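Local coordinates for protein glycoside hydrolase family 31 (Trueperella pyogenes, PDB 5I0F) that probably breaks down cycloalternan, hydrolysing glucosidic bonds of this cyclic sugar through a covalent glycosyl-enzyme intermediate, at residues E303-S308 against H595-P600; G296-G301 against V324-I329. One frame throughout, in Å; residues are numbered along the deposited sequence.

Contact 1 (E303-S308 against H595-P600)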
# COMPACT_ATOMS: atom_id res chain seq x y z
N GLU A 303 -12.86 -11.43 -13.01
CA GLU A 303 -13.72 -11.76 -14.15
C GLU A 303 -15.02 -12.45 -13.76
O GLU A 303 -15.74 -12.91 -14.63
CB GLU A 303 -12.93 -12.56 -15.21
CG GLU A 303 -11.82 -11.68 -15.76
CD GLU A 303 -11.12 -12.21 -16.99
OE1 GLU A 303 -10.48 -11.38 -17.65
OE2 GLU A 303 -11.14 -13.42 -17.27
N TRP A 304 -15.33 -12.51 -12.46
CA TRP A 304 -16.66 -12.94 -12.03
C TRP A 304 -17.54 -11.70 -12.04
O TRP A 304 -17.71 -11.05 -11.01
CB TRP A 304 -16.62 -13.55 -10.65
CG TRP A 304 -15.70 -14.71 -10.54
CD1 TRP A 304 -15.20 -15.49 -11.55
CD2 TRP A 304 -15.22 -15.28 -9.33
NE1 TRP A 304 -14.40 -16.47 -11.04
CE2 TRP A 304 -14.38 -16.36 -9.68
CE3 TRP A 304 -15.41 -14.96 -7.98
CZ2 TRP A 304 -13.75 -17.14 -8.72
CZ3 TRP A 304 -14.76 -15.76 -7.02
CH2 TRP A 304 -13.94 -16.82 -7.40
N ASN A 305 -18.07 -11.37 -13.21
CA ASN A 305 -18.74 -10.09 -13.41
C ASN A 305 -20.24 -10.21 -13.70
O ASN A 305 -20.86 -9.28 -14.22
CB ASN A 305 -18.03 -9.23 -14.45
CG ASN A 305 -18.22 -9.72 -15.87
OD1 ASN A 305 -18.43 -10.91 -16.13
ND2 ASN A 305 -18.15 -8.79 -16.81
N THR A 306 -20.81 -11.35 -13.35
CA THR A 306 -22.24 -11.58 -13.45
C THR A 306 -22.63 -12.43 -12.28
O THR A 306 -21.78 -13.14 -11.70
CB THR A 306 -22.69 -12.32 -14.75
OG1 THR A 306 -22.21 -13.66 -14.76
CG2 THR A 306 -22.22 -11.62 -15.99
N GLN A 307 -23.91 -12.39 -11.96
CA GLN A 307 -24.46 -13.21 -10.87
C GLN A 307 -24.27 -14.69 -11.18
O GLN A 307 -23.93 -15.50 -10.29
CB GLN A 307 -25.94 -12.85 -10.67
CG GLN A 307 -26.56 -13.39 -9.39
CD GLN A 307 -27.93 -12.77 -9.10
OE1 GLN A 307 -28.20 -11.59 -9.45
NE2 GLN A 307 -28.80 -13.55 -8.45
N SER A 308 -24.46 -15.04 -12.45
CA SER A 308 -24.22 -16.39 -12.92
C SER A 308 -22.78 -16.85 -12.69
O SER A 308 -22.55 -17.97 -12.21
CB SER A 308 -24.55 -16.51 -14.41
OG SER A 308 -24.43 -17.84 -14.83
N HIS A 595 -8.38 -9.64 -17.23
CA HIS A 595 -7.71 -10.13 -18.45
C HIS A 595 -8.63 -9.97 -19.70
O HIS A 595 -8.52 -10.72 -20.68
CB HIS A 595 -7.32 -11.59 -18.17
CG HIS A 595 -6.59 -12.27 -19.27
ND1 HIS A 595 -6.95 -13.53 -19.72
CD2 HIS A 595 -5.50 -11.90 -20.00
CE1 HIS A 595 -6.11 -13.90 -20.67
NE2 HIS A 595 -5.24 -12.93 -20.87
N HIS A 596 -9.54 -8.98 -19.65
CA HIS A 596 -10.48 -8.68 -20.74
C HIS A 596 -11.32 -9.88 -21.18
O HIS A 596 -11.73 -9.97 -22.34
CB HIS A 596 -9.72 -8.06 -21.95
CG HIS A 596 -9.06 -6.76 -21.65
ND1 HIS A 596 -9.70 -5.54 -21.83
CD2 HIS A 596 -7.83 -6.46 -21.18
CE1 HIS A 596 -8.90 -4.56 -21.47
NE2 HIS A 596 -7.75 -5.09 -21.07
N HIS A 597 -11.59 -10.80 -20.25
CA HIS A 597 -12.27 -12.06 -20.53
C HIS A 597 -11.69 -12.80 -21.75
O HIS A 597 -12.42 -13.45 -22.50
CB HIS A 597 -13.78 -11.82 -20.67
CG HIS A 597 -14.40 -11.35 -19.39
ND1 HIS A 597 -15.31 -12.11 -18.68
CD2 HIS A 597 -14.19 -10.22 -18.67
CE1 HIS A 597 -15.64 -11.46 -17.58
NE2 HIS A 597 -14.98 -10.32 -17.54
N GLU A 598 -10.37 -12.71 -21.92
CA GLU A 598 -9.66 -13.42 -22.98
C GLU A 598 -9.45 -14.86 -22.60
O GLU A 598 -9.71 -15.28 -21.46
CB GLU A 598 -8.30 -12.74 -23.27
CG GLU A 598 -8.47 -11.42 -24.00
CD GLU A 598 -7.27 -10.51 -23.95
OE1 GLU A 598 -6.16 -10.95 -23.58
OE2 GLU A 598 -7.45 -9.32 -24.33
N LEU A 599 -9.01 -15.65 -23.56
CA LEU A 599 -8.70 -17.05 -23.32
C LEU A 599 -7.20 -17.20 -23.07
O LEU A 599 -6.42 -16.42 -23.63
CB LEU A 599 -9.11 -17.87 -24.54
CG LEU A 599 -10.59 -17.79 -24.92
CD1 LEU A 599 -10.82 -18.61 -26.19
CD2 LEU A 599 -11.46 -18.29 -23.78
N PRO A 600 -6.76 -18.16 -22.26
CA PRO A 600 -7.58 -19.04 -21.43
C PRO A 600 -7.99 -18.34 -20.14
O PRO A 600 -7.49 -17.25 -19.84
CB PRO A 600 -6.62 -20.18 -21.10
CG PRO A 600 -5.28 -19.48 -20.99
CD PRO A 600 -5.32 -18.41 -22.04
O HOH W 1 -9.20 -14.86 -18.58
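Glu303 reaches out of its loop into the turn that begins at His595, and the close-packed part of the contact is built round its carboxylate. Glu303 OE1 sits in the bend of the turn and accepts two backbone N-H groups, from His595 N at 2.8 Å and from His597 N at 2.9 Å. The two donors come from opposite faces of the carboxylate plane, that of His597 60° out of it, so the oxygen is straddled rather than met within the plane. The Glu303 side chain is extended beyond CG, carrying its acid across to the turn while its stem runs past the imidazole of His597. Glu303 CB lies 4.0 Å from the centroid of the His597 ring, a CH-pi contact over one face, and the carboxylate is stacked at 17° to the ring plane. Asn305 joins this packed part, its OD1 coming within 3.2 Å of His597 CE1 with the amide and ring planes turned 40° apart.

The solvent side is looser. His597 is itself exposed, and a water is hydrogen-bonded to Glu303 OE2 (2.7 Å), Glu598 O and His595 ND1, lying in plane at the edge of the His595 ring. Close by, the side chain of His596 lies about 5 Å from a bound glucose, and its ring meets that of Phe594, a residue of the glycan pocket.

With two amides on OE1 and water on OE2, one buried acid has both oxygens engaged. The amide donors would be expected to favour the carboxylate form, and the bonds join a histidine-rich turn beside the sugar site to the loop after the first barrel strand.

Contact 2 (G296-G301 against V324-I329)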
# COMPACT_ATOMS: atom_id res chain seq x y z
N GLY A 296 -12.03 -18.10 7.34
CA GLY A 296 -12.21 -19.14 6.31
C GLY A 296 -11.55 -18.74 4.99
O GLY A 296 -10.95 -17.68 4.88
N LEU A 297 -11.66 -19.57 3.97
CA LEU A 297 -11.10 -19.21 2.66
C LEU A 297 -11.90 -18.08 2.00
O LEU A 297 -13.15 -18.12 1.96
CB LEU A 297 -11.05 -20.44 1.75
CG LEU A 297 -10.51 -20.25 0.33
CD1 LEU A 297 -9.09 -19.73 0.37
CD2 LEU A 297 -10.57 -21.57 -0.42
N TRP A 298 -11.18 -17.09 1.49
CA TRP A 298 -11.76 -16.01 0.70
C TRP A 298 -11.60 -16.36 -0.79
O TRP A 298 -10.47 -16.61 -1.24
CB TRP A 298 -11.04 -14.69 0.95
CG TRP A 298 -11.26 -14.07 2.29
CD1 TRP A 298 -11.24 -14.68 3.51
CD2 TRP A 298 -11.52 -12.69 2.53
NE1 TRP A 298 -11.47 -13.77 4.51
CE2 TRP A 298 -11.65 -12.53 3.93
CE3 TRP A 298 -11.65 -11.57 1.71
CZ2 TRP A 298 -11.93 -11.29 4.53
CZ3 TRP A 298 -11.91 -10.32 2.29
CH2 TRP A 298 -12.04 -10.20 3.69
N ALA A 299 -12.70 -16.33 -1.52
CA ALA A 299 -12.70 -16.55 -2.99
C ALA A 299 -12.86 -15.22 -3.72
O ALA A 299 -13.70 -14.42 -3.35
CB ALA A 299 -13.85 -17.44 -3.34
N SER A 300 -12.06 -15.00 -4.76
CA SER A 300 -12.11 -13.74 -5.52
C SER A 300 -11.64 -13.99 -6.96
O SER A 300 -10.84 -14.90 -7.23
CB SER A 300 -11.24 -12.70 -4.84
OG SER A 300 -11.23 -11.45 -5.54
N GLY A 301 -12.14 -13.18 -7.87
CA GLY A 301 -11.72 -13.22 -9.27
C GLY A 301 -12.31 -12.04 -10.00
O GLY A 301 -13.54 -11.89 -10.04
N VAL A 324 -15.81 -22.10 1.36
CA VAL A 324 -15.40 -20.71 1.37
C VAL A 324 -16.23 -19.99 2.41
O VAL A 324 -17.41 -20.34 2.61
CB VAL A 324 -15.51 -20.05 -0.02
CG1 VAL A 324 -14.41 -20.55 -0.92
CG2 VAL A 324 -16.84 -20.32 -0.69
N SER A 325 -15.62 -19.03 3.09
CA SER A 325 -16.35 -18.16 4.02
C SER A 325 -16.68 -16.77 3.48
O SER A 325 -17.58 -16.11 4.00
CB SER A 325 -15.62 -18.09 5.38
OG SER A 325 -14.45 -17.29 5.29
N VAL A 326 -16.00 -16.34 2.43
CA VAL A 326 -16.13 -14.97 1.90
C VAL A 326 -15.97 -15.04 0.38
O VAL A 326 -15.07 -15.72 -0.13
CB VAL A 326 -15.05 -14.00 2.46
CG1 VAL A 326 -15.22 -12.60 1.88
CG2 VAL A 326 -15.10 -13.91 3.98
N VAL A 327 -16.83 -14.31 -0.32
CA VAL A 327 -16.63 -14.04 -1.74
C VAL A 327 -16.50 -12.55 -1.95
O VAL A 327 -17.32 -11.77 -1.43
CB VAL A 327 -17.73 -14.68 -2.63
CG1 VAL A 327 -19.12 -14.15 -2.32
CG2 VAL A 327 -17.37 -14.51 -4.12
N VAL A 328 -15.43 -12.14 -2.62
CA VAL A 328 -15.24 -10.76 -3.05
C VAL A 328 -15.71 -10.65 -4.50
O VAL A 328 -15.34 -11.49 -5.34
CB VAL A 328 -13.74 -10.35 -2.95
CG1 VAL A 328 -13.55 -8.89 -3.34
CG2 VAL A 328 -13.23 -10.61 -1.53
N ILE A 329 -16.52 -9.62 -4.81
CA ILE A 329 -16.94 -9.32 -6.16
C ILE A 329 -16.40 -7.94 -6.48
O ILE A 329 -16.71 -6.97 -5.77
CB ILE A 329 -18.49 -9.35 -6.31
CG1 ILE A 329 -19.07 -10.62 -5.66
CG2 ILE A 329 -18.86 -9.27 -7.79
CD1 ILE A 329 -20.58 -10.66 -5.58
O HOH W 2 -13.68 -10.71 -7.29
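Val326 lays its branched side chain against one face of the Trp298 indole, the two side chains side by side and pointing the same way. Its CG2 stands 3.7 Å from the centroid of the five-membered ring, a CH-pi contact 14° off the normal, while CG1 covers the six-membered ring near CE3. With CG1 anti to the backbone N (chi1 179°) and CG2 anti to the carbonyl carbon, both methyls of Val326 spread over the same face of the indole. Val328 adds its CG2 at 3.7 Å from Trp298 CE3, and Phe514 meets the indole from another barrel strand.

Ala299 and Val327 point to the other face of the sheet; Ala299 CB lies 4.0 Å from Val324 CG1, which Leu297 CD2 also touches at the start of the strands. Met314 of helix 307-320 packs on Ala299, Val324 and Val327.

The backbones themselves form a parallel ladder. Ala299 N donates to Val326 O almost straight, at 174°, and Val328 N to Ala299 O at 3.0 Å. Near the start of the strands Leu297 O takes a good bond from Ser325 N and a weak one from Val326 N. Ser325 OG packs on Gly296 CA at 3.1 Å and is hydrogen-bonded to Trp293 O, and Trp298 NE1 is held by Ile294 O. At the far end, where the strands part, a water accepts from Gly301 N and lies 2.7 Å from Val328 O, hydrogen-bonded to it.

Parallel strands joined through helix 307-320 form a beta-alpha-beta crossover, here the first of the TIM barrel of family 31, with Ser300, on the face of Trp298 and Val328, about 7 Å from a bound glucose.

Overall arrangement
Contact 2 is core and contact 1 surface, yet they share the first barrel unit through segment 303-308: strand 297-300 runs into the loop of contact 1, which leads through helix 307-320 to strand 326-329. Trp304 joins them directly, its CZ3 packing against Ala299 and Val327. Contact 2 pairs strands close in sequence by a regular backbone ladder and apolar side chains; contact 1 brings together loops nearly 290 residues apart, the second following the last barrel strand. Here the ladder repeats along the strands, whereas the loop contact turns on one carboxylate, the amides and water round it, and the His597 ring over its stem.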